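Uroporphyrinogen III synthase (Thermus thermophilus, PDB 1WCW) probably catalyses the closure of linear hydroxymethylbilane, with inversion of its last pyrrole ring, to uroporphyrinogen III, the precursor of haem and related tetrapyrroles. Local coordinates at residues V11-A14 with R18-A21; G87-A92 with A108-H113; G118-L123 with P144-A149; F197-A202 with R230-K235. One frame throughout, in Å; residues are numbered along the deposited sequence.

Contact 1. Residues V11-A14 with R18-A21; sequences VAYA and RKEA
Y13, at the end of the first strand of the parallel sheet, makes a small van der Waals contact with R18 and K19, which begin the helix that follows it. Only 128 Å² is buried between the two segments, and no hydrogen bond crosses. The tyrosine reaches across because CG stands opposite the backbone N (chi1 -176°), which sends the ring out from the strand to a helix start whose nearest CA atom, that of K19, is 7.4 Å from the CA of Y13. Two parts of the ring do the touching. Y13 CE1 lies 4.0 Å from K19 N, an oblique approach to the backbone of the first helical turn, and farther out Y13 OH ends 3.8 Å from R18 CB. K19 takes part mainly through its backbone and the base of its side chain, since the extended chain beyond leads away. R18 holds the N-cap position. Its guanidinium plane is turned 69° from the Y13 ring, and NH2 donates to E243 O, so the charged end is held by the chain just before helix 245-260. F22, one turn into helix 19-28, stacks on the Y13 ring, and L245 touches both Y13 and R18. This is the first strand-to-helix connection of a beta-alpha-beta unit (strand 10-13, helix 19-28, strand 32-35), part of a five-stranded parallel sheet of order 2-1-3-4-5, as in flavodoxin-like folds.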
# COMPACT_ATOMS: atom_id res chain seq x y z
N VAL A 11 3.61 9.70 -19.81
CA VAL A 11 3.70 9.26 -18.41
C VAL A 11 2.56 8.30 -18.11
O VAL A 11 1.35 8.62 -18.22
CB VAL A 11 3.61 10.43 -17.44
CG1 VAL A 11 3.88 9.95 -15.98
CG2 VAL A 11 4.62 11.56 -17.83
N ALA A 12 2.93 7.09 -17.78
CA ALA A 12 1.98 6.01 -17.40
C ALA A 12 1.73 6.09 -15.88
O ALA A 12 2.65 6.49 -15.12
CB ALA A 12 2.55 4.73 -17.75
N TYR A 13 0.55 5.72 -15.45
CA TYR A 13 0.16 5.72 -14.06
C TYR A 13 -0.27 4.32 -13.70
O TYR A 13 -1.14 3.75 -14.36
CB TYR A 13 -1.00 6.68 -13.90
CG TYR A 13 -1.50 6.91 -12.51
CD1 TYR A 13 -2.76 6.46 -12.12
CD2 TYR A 13 -0.73 7.59 -11.59
CE1 TYR A 13 -3.23 6.69 -10.81
CE2 TYR A 13 -1.17 7.82 -10.33
CZ TYR A 13 -2.41 7.37 -9.96
OH TYR A 13 -2.84 7.61 -8.66
N ALA A 14 0.34 3.75 -12.66
CA ALA A 14 0.04 2.36 -12.24
C ALA A 14 -1.05 2.31 -11.16
O ALA A 14 -1.38 1.19 -10.76
CB ALA A 14 1.33 1.68 -11.73
N ARG A 18 -7.06 7.28 -8.14
CA ARG A 18 -7.02 8.64 -8.64
C ARG A 18 -6.63 8.79 -10.12
O ARG A 18 -5.99 9.76 -10.53
CB ARG A 18 -6.02 9.46 -7.78
CG ARG A 18 -6.59 9.82 -6.37
CD ARG A 18 -5.65 10.81 -5.66
NE ARG A 18 -4.37 10.15 -5.40
CZ ARG A 18 -3.30 10.76 -4.88
NH1 ARG A 18 -2.17 10.09 -4.68
NH2 ARG A 18 -3.36 12.05 -4.56
N LYS A 19 -7.04 7.84 -10.94
CA LYS A 19 -6.76 7.88 -12.39
C LYS A 19 -7.24 9.13 -13.08
O LYS A 19 -6.57 9.66 -13.97
CB LYS A 19 -7.52 6.75 -13.11
CG LYS A 19 -7.06 5.41 -12.78
CD LYS A 19 -7.89 4.37 -13.51
CE LYS A 19 -7.52 2.94 -13.07
NZ LYS A 19 -8.32 1.93 -13.83
N GLU A 20 -8.45 9.54 -12.79
CA GLU A 20 -9.03 10.70 -13.43
C GLU A 20 -8.26 11.98 -13.07
O GLU A 20 -8.03 12.88 -13.92
CB GLU A 20 -10.50 10.81 -13.00
CG GLU A 20 -11.44 11.69 -13.82
CD GLU A 20 -12.95 11.52 -13.41
OE1 GLU A 20 -13.35 11.86 -12.25
OE2 GLU A 20 -13.76 11.05 -14.26
N ALA A 21 -7.85 12.07 -11.81
CA ALA A 21 -7.12 13.25 -11.40
C ALA A 21 -5.76 13.22 -12.09
O ALA A 21 -5.27 14.26 -12.53
CB ALA A 21 -6.94 13.31 -9.86

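Contact 2. Residues G87-A92 with A108-H113; sequences GPLAKA and AGLPPH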
# COMPACT_ATOMS: atom_id res chain seq x y z
N GLY A 87 -14.79 -1.36 22.78
CA GLY A 87 -14.38 -1.78 24.10
C GLY A 87 -13.10 -2.63 24.04
O GLY A 87 -12.10 -2.35 24.70
N PRO A 88 -13.11 -3.75 23.31
CA PRO A 88 -11.93 -4.62 23.19
C PRO A 88 -10.73 -3.84 22.64
O PRO A 88 -9.59 -3.99 23.11
CB PRO A 88 -12.37 -5.70 22.22
CG PRO A 88 -13.87 -5.71 22.39
CD PRO A 88 -14.32 -4.33 22.69
N LEU A 89 -10.95 -3.04 21.63
CA LEU A 89 -9.84 -2.26 21.07
C LEU A 89 -9.27 -1.23 22.05
O LEU A 89 -8.04 -0.99 22.07
CB LEU A 89 -10.22 -1.57 19.76
CG LEU A 89 -10.41 -2.59 18.61
CD1 LEU A 89 -11.10 -1.89 17.44
CD2 LEU A 89 -9.14 -3.18 18.19
N ALA A 90 -10.13 -0.69 22.90
CA ALA A 90 -9.64 0.29 23.90
C ALA A 90 -8.71 -0.37 24.89
O ALA A 90 -7.74 0.27 25.36
CB ALA A 90 -10.80 0.87 24.63
N LYS A 91 -8.98 -1.63 25.20
CA LYS A 91 -8.15 -2.34 26.15
C LYS A 91 -6.87 -2.89 25.52
O LYS A 91 -5.85 -3.07 26.21
CB LYS A 91 -8.94 -3.46 26.80
CG LYS A 91 -10.13 -2.89 27.63
CD LYS A 91 -11.02 -3.97 28.21
CE LYS A 91 -12.16 -3.35 29.02
NZ LYS A 91 -12.87 -4.40 29.82
N ALA A 92 -6.86 -3.15 24.21
CA ALA A 92 -5.70 -3.70 23.59
C ALA A 92 -4.54 -2.66 23.45
O ALA A 92 -4.79 -1.45 23.42
CB ALA A 92 -6.11 -4.18 22.18
N ALA A 108 -11.22 7.35 15.37
CA ALA A 108 -12.18 6.47 16.03
C ALA A 108 -12.11 6.58 17.57
O ALA A 108 -12.83 5.89 18.25
CB ALA A 108 -11.90 5.00 15.58
N GLY A 109 -11.21 7.44 18.07
CA GLY A 109 -11.01 7.63 19.50
C GLY A 109 -10.23 6.47 20.11
O GLY A 109 -10.37 6.16 21.28
N LEU A 110 -9.41 5.84 19.27
CA LEU A 110 -8.60 4.66 19.70
C LEU A 110 -7.17 4.94 19.22
O LEU A 110 -6.58 4.13 18.49
CB LEU A 110 -9.14 3.38 19.04
CG LEU A 110 -10.56 2.96 19.47
CD1 LEU A 110 -11.12 1.95 18.50
CD2 LEU A 110 -10.53 2.36 20.88
N PRO A 111 -6.58 6.07 19.63
CA PRO A 111 -5.24 6.38 19.14
C PRO A 111 -4.22 5.27 19.41
O PRO A 111 -4.24 4.62 20.45
CB PRO A 111 -4.88 7.72 19.85
CG PRO A 111 -5.70 7.63 21.15
CD PRO A 111 -7.00 6.95 20.75
N PRO A 112 -3.31 5.08 18.47
CA PRO A 112 -2.32 4.03 18.68
C PRO A 112 -1.33 4.36 19.77
O PRO A 112 -1.00 5.51 20.01
CB PRO A 112 -1.62 3.93 17.30
CG PRO A 112 -1.74 5.35 16.76
CD PRO A 112 -3.11 5.84 17.20
N HIS A 113 -0.81 3.31 20.40
CA HIS A 113 0.25 3.48 21.39
C HIS A 113 1.58 3.65 20.72
O HIS A 113 2.47 4.25 21.35
CB HIS A 113 0.27 2.28 22.34
CG HIS A 113 -1.01 2.10 23.07
ND1 HIS A 113 -1.48 2.86 24.15
CD2 HIS A 113 -1.97 1.17 22.83
CE1 HIS A 113 -2.65 2.37 24.55
NE2 HIS A 113 -2.97 1.35 23.74
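L110 meets L89 and A90 through the two branches of its isobutyl group, which share the apolar part of the contact. Its CG lies anti to the carbonyl carbon (chi1 -66°), beside the backbone N, with both branches directed at the helix. L110 CD1 rests 3.8 Å from L89 CB and 4.0 Å from L89 CD1, the two leucine side chains crossing at about a right angle. L110 CD2 reaches A90, 3.7 Å from A90 N and 4.0 Å from the A90 CB methyl. L89 also touches L75 of helix 68-80, so this cluster continues into the neighbouring helix. The surroundings are a beta-alpha-beta arrangement: helix 86-91 runs into strand 93-96, helix 99-107 follows, and 108-113 returns the chain to the parallel edge strand 114-115. The return starts at G109, whose positive phi belongs to the Schellman motif ending helix 99-107. Polar contact across the segments is slight. H113 NE2 gives a weak hydrogen bond to A92 O, 3.4 Å long with a 145° angle at the hydrogen, and the oxygen lies at the ring edge, near the imidazole plane. The imidazole also meets the F93 ring, nearly parallel to it. Stronger ties come from R94: NH2 donates to L89 O and NH1 to P111 O.

Contact 3. Residues G118-L123 with P144-A149; sequences GTSKSL and PLLENA
Two helix starts meet here: S120 and L123 of the short, weakly bonded helix of about 120-123, capped by T119, pack on L145 and L146 in the first turn of helix 144-152. L146 is the main partner. L146 CD1 touches L123 CD1 at 3.8 Å, the two side chains crossing obliquely, while L146 CD2 lies 3.7 Å from S120 OG. In this placement L146 has a chi1 of -139°, away from a staggered position. L145 CD2 adds a methyl 4.1 Å from S120 CB on the more exposed side. A water spans the remaining polar gap: it accepts from L146 N at 3.1 Å, serving an amide of the first helical turn, and hydrogen-bonds S120 OG at 2.8 Å. The same hydroxyl binds a glycerol, probably from the crystallisation liquor. T119 fixes the other helix start, T119 OG1 accepting from S122 N at 3.1 Å as the N-cap bond, while S122 OG donates back to T119 O at 2.7 Å. D117 takes part in the same turn, bonded to T119 OG1 and S122 OG. Behind the leucine pair stands strand 62-65 of the mixed sheet, whose L64 touches both L123 and L146, so both helix starts pack against that strand.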
# COMPACT_ATOMS: atom_id res chain seq x y z
N GLY A 118 5.48 3.02 8.10
CA GLY A 118 4.83 2.51 6.91
C GLY A 118 5.35 1.15 6.46
O GLY A 118 4.86 0.57 5.52
N THR A 119 6.33 0.58 7.15
CA THR A 119 6.88 -0.69 6.76
C THR A 119 6.79 -1.72 7.86
O THR A 119 6.79 -1.35 9.05
CB THR A 119 8.42 -0.61 6.42
OG1 THR A 119 9.15 -0.26 7.62
CG2 THR A 119 8.68 0.47 5.37
N SER A 120 6.70 -3.00 7.52
CA SER A 120 6.68 -4.03 8.53
C SER A 120 7.94 -3.99 9.40
O SER A 120 7.84 -4.18 10.61
CB SER A 120 6.61 -5.42 7.91
OG SER A 120 5.33 -5.60 7.35
N LYS A 121 9.11 -3.79 8.79
CA LYS A 121 10.32 -3.81 9.59
C LYS A 121 10.32 -2.72 10.64
O LYS A 121 10.87 -2.92 11.74
CB LYS A 121 11.56 -3.70 8.73
CG LYS A 121 11.56 -2.50 7.78
CD LYS A 121 12.96 -2.23 7.15
CE LYS A 121 12.83 -1.20 5.97
NZ LYS A 121 14.10 -0.57 5.45
N SER A 122 9.71 -1.57 10.39
CA SER A 122 9.72 -0.49 11.37
C SER A 122 8.93 -0.88 12.61
O SER A 122 9.07 -0.22 13.65
CB SER A 122 9.13 0.81 10.80
OG SER A 122 7.70 0.68 10.57
N LEU A 123 8.03 -1.87 12.51
CA LEU A 123 7.23 -2.31 13.67
C LEU A 123 8.00 -3.26 14.58
O LEU A 123 7.58 -3.45 15.75
CB LEU A 123 5.95 -3.02 13.24
CG LEU A 123 4.94 -2.06 12.62
CD1 LEU A 123 3.79 -2.86 12.08
CD2 LEU A 123 4.41 -0.99 13.61
N PRO A 144 4.38 -11.85 5.74
CA PRO A 144 5.08 -12.86 6.53
C PRO A 144 6.06 -12.39 7.59
O PRO A 144 6.19 -13.06 8.62
CB PRO A 144 5.73 -13.74 5.46
CG PRO A 144 6.02 -12.78 4.37
CD PRO A 144 4.73 -11.90 4.33
N LEU A 145 6.72 -11.27 7.34
CA LEU A 145 7.66 -10.79 8.35
C LEU A 145 6.89 -10.45 9.62
O LEU A 145 7.28 -10.86 10.75
CB LEU A 145 8.43 -9.61 7.77
CG LEU A 145 9.55 -9.05 8.63
CD1 LEU A 145 10.44 -8.15 7.78
CD2 LEU A 145 8.96 -8.27 9.74
N LEU A 146 5.75 -9.78 9.49
CA LEU A 146 4.95 -9.39 10.61
C LEU A 146 4.34 -10.58 11.26
O LEU A 146 4.31 -10.67 12.50
CB LEU A 146 3.88 -8.41 10.14
CG LEU A 146 3.52 -7.19 10.95
CD1 LEU A 146 4.80 -6.51 11.51
CD2 LEU A 146 2.79 -6.19 10.01
N GLU A 147 3.75 -11.48 10.46
CA GLU A 147 3.10 -12.63 11.03
C GLU A 147 4.01 -13.53 11.81
O GLU A 147 3.68 -13.97 12.90
CB GLU A 147 2.37 -13.44 9.95
CG GLU A 147 1.12 -12.72 9.59
CD GLU A 147 -0.06 -13.64 9.20
OE1 GLU A 147 -0.33 -14.69 9.84
OE2 GLU A 147 -0.75 -13.29 8.24
N ASN A 148 5.20 -13.70 11.29
CA ASN A 148 6.17 -14.51 11.96
C ASN A 148 6.67 -13.79 13.21
O ASN A 148 6.86 -14.42 14.29
CB ASN A 148 7.30 -14.85 11.00
CG ASN A 148 6.90 -15.92 10.02
OD1 ASN A 148 6.50 -17.01 10.42
ND2 ASN A 148 7.01 -15.63 8.73
N ALA A 149 6.92 -12.47 13.12
CA ALA A 149 7.37 -11.76 14.32
C ALA A 149 6.31 -11.80 15.45
O ALA A 149 6.66 -11.98 16.62
CB ALA A 149 7.70 -10.35 13.99
O HOH W 1 5.49 -8.29 6.73

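Contact 4. Residues F197-A202 with R230-K235; sequences FLFEGA and REWGVK
F199 and W232 lie against each other as an offset stack, joining helix 192-201 to the turn that ends helix 223-231 in the domain built on the five-stranded parallel sheet. The phenyl ring and the five-membered ring of the indole have centroids 4.6 Å apart and planes inclined by 16°. The side chains run past each other in opposite directions, which puts the CB of each over the ring of the other. F199 CB sits 3.4 Å from the centroid of the indole six-membered ring, and W232 CB is 3.8 Å from the centroid of the phenyl ring, only 5° off its normal; both are CH-pi contacts over a face. The indole is set in this position by a chi1 of -76°, with CG opposite the carbonyl carbon, and NE1 donates to E196 OE2, one turn before E200 on the partner helix, which helps to hold its rotation. E200 crosses the indole at about a right angle, E200 CG touching W232 CZ2 at 4.1 Å, while its carboxylate forms a salt bridge with K141. After W232 the chain turns at G233, the positive-phi residue of a Schellman motif, with G233 N bonded to R230 O at 2.9 Å. That turn brings V234 back to the phenyl ring, also touched by L208 of helix 205-214, and V234 CG2 ends 3.8 Å from F199 CZ, approaching the ring obliquely.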
# COMPACT_ATOMS: atom_id res chain seq x y z
N PHE A 197 3.16 -5.82 -7.29
CA PHE A 197 2.32 -6.54 -8.25
C PHE A 197 2.93 -6.54 -9.62
O PHE A 197 2.88 -7.56 -10.33
CB PHE A 197 0.92 -5.91 -8.32
CG PHE A 197 0.02 -6.20 -7.13
CD1 PHE A 197 -1.06 -5.36 -6.87
CD2 PHE A 197 0.17 -7.27 -6.32
CE1 PHE A 197 -1.97 -5.62 -5.81
CE2 PHE A 197 -0.79 -7.51 -5.27
CZ PHE A 197 -1.83 -6.68 -5.05
N LEU A 198 3.49 -5.40 -10.08
CA LEU A 198 4.12 -5.40 -11.40
C LEU A 198 5.25 -6.38 -11.48
O LEU A 198 5.30 -7.19 -12.45
CB LEU A 198 4.59 -3.96 -11.66
CG LEU A 198 5.35 -3.82 -12.97
CD1 LEU A 198 4.48 -4.18 -14.20
CD2 LEU A 198 5.81 -2.37 -13.14
N PHE A 199 6.18 -6.36 -10.53
CA PHE A 199 7.30 -7.29 -10.63
C PHE A 199 6.90 -8.69 -10.36
O PHE A 199 7.50 -9.59 -11.03
CB PHE A 199 8.43 -6.86 -9.67
CG PHE A 199 9.38 -5.87 -10.28
CD1 PHE A 199 9.21 -4.52 -10.17
CD2 PHE A 199 10.42 -6.35 -11.08
CE1 PHE A 199 10.06 -3.64 -10.85
CE2 PHE A 199 11.27 -5.47 -11.76
CZ PHE A 199 11.10 -4.15 -11.63
N GLU A 200 5.92 -8.97 -9.51
CA GLU A 200 5.53 -10.38 -9.27
C GLU A 200 4.76 -10.90 -10.45
O GLU A 200 4.74 -12.16 -10.62
CB GLU A 200 4.69 -10.54 -7.99
CG GLU A 200 5.46 -10.26 -6.70
CD GLU A 200 4.60 -10.31 -5.47
OE1 GLU A 200 3.43 -10.70 -5.60
OE2 GLU A 200 5.03 -9.94 -4.38
N GLY A 201 4.13 -10.05 -11.24
CA GLY A 201 3.33 -10.51 -12.36
C GLY A 201 3.97 -10.39 -13.72
O GLY A 201 3.29 -10.80 -14.71
N ALA A 202 5.17 -9.86 -13.85
CA ALA A 202 5.81 -9.73 -15.17
C ALA A 202 6.24 -11.06 -15.77
O ALA A 202 6.64 -11.99 -15.06
CB ALA A 202 7.06 -8.86 -15.05
N ARG A 230 13.53 -0.10 -5.11
CA ARG A 230 14.95 -0.40 -4.86
C ARG A 230 15.15 -1.86 -4.50
O ARG A 230 16.16 -2.45 -4.91
CB ARG A 230 15.51 0.51 -3.74
CG ARG A 230 15.62 1.99 -4.17
CD ARG A 230 15.77 2.95 -2.97
NE ARG A 230 16.73 2.60 -1.96
CZ ARG A 230 17.91 3.21 -1.80
NH1 ARG A 230 18.73 2.85 -0.81
NH2 ARG A 230 18.30 4.15 -2.64
N GLU A 231 14.24 -2.47 -3.79
CA GLU A 231 14.36 -3.90 -3.42
C GLU A 231 14.29 -4.77 -4.67
O GLU A 231 14.80 -5.90 -4.64
CB GLU A 231 13.25 -4.29 -2.46
CG GLU A 231 13.25 -3.60 -1.08
CD GLU A 231 11.99 -3.98 -0.29
OE1 GLU A 231 11.70 -5.19 -0.19
OE2 GLU A 231 11.26 -3.07 0.20
N TRP A 232 13.67 -4.31 -5.76
CA TRP A 232 13.65 -5.07 -7.01
C TRP A 232 14.79 -4.65 -7.91
O TRP A 232 14.81 -5.07 -9.06
CB TRP A 232 12.31 -4.93 -7.72
CG TRP A 232 11.24 -5.75 -7.09
CD1 TRP A 232 10.28 -5.36 -6.13
CD2 TRP A 232 10.96 -7.14 -7.34
NE1 TRP A 232 9.46 -6.40 -5.82
CE2 TRP A 232 9.85 -7.51 -6.53
CE3 TRP A 232 11.53 -8.12 -8.18
CZ2 TRP A 232 9.28 -8.79 -6.54
CZ3 TRP A 232 10.96 -9.40 -8.20
CH2 TRP A 232 9.85 -9.73 -7.38
N GLY A 233 15.72 -3.83 -7.43
CA GLY A 233 16.85 -3.46 -8.26
C GLY A 233 16.60 -2.27 -9.17
O GLY A 233 17.34 -2.07 -10.14
N VAL A 234 15.58 -1.46 -8.91
CA VAL A 234 15.30 -0.27 -9.69
C VAL A 234 15.46 0.98 -8.89
O VAL A 234 14.96 1.04 -7.75
CB VAL A 234 13.86 -0.33 -10.25
CG1 VAL A 234 13.52 1.02 -10.93
CG2 VAL A 234 13.75 -1.52 -11.22
N LYS A 235 16.24 1.94 -9.35
CA LYS A 235 16.36 3.18 -8.63
C LYS A 235 15.38 4.22 -9.21
O LYS A 235 15.48 4.56 -10.40
CB LYS A 235 17.81 3.72 -8.78
CG LYS A 235 18.04 5.02 -8.04
CD LYS A 235 19.42 5.57 -8.40
CE LYS A 235 19.63 6.96 -7.90
NZ LYS A 235 18.87 7.93 -8.71

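Contacts 1 and 4 hold different helices of the five-stranded parallel sheet, contacts 2 and 3 different helices beside the mixed sheet. The centre of contact 2 lies about 23 Å from the centre of the chain, the farthest of the four, yet most of its touching residues are buried; the others are partly buried. Aromatic faces dominate contact 4, whereas contact 1 offers a single tyrosine to a helix start. Leucine branches carry contacts 2 and 3, joined in contact 2 by a weak histidine bond and in contact 3 by a bridging water. Contacts 3 and 4 come within about 6 Å, nearest atoms, without touching; K141, shortly before helix 144-152, ties the chain entering contact 3 to E200 of contact 4.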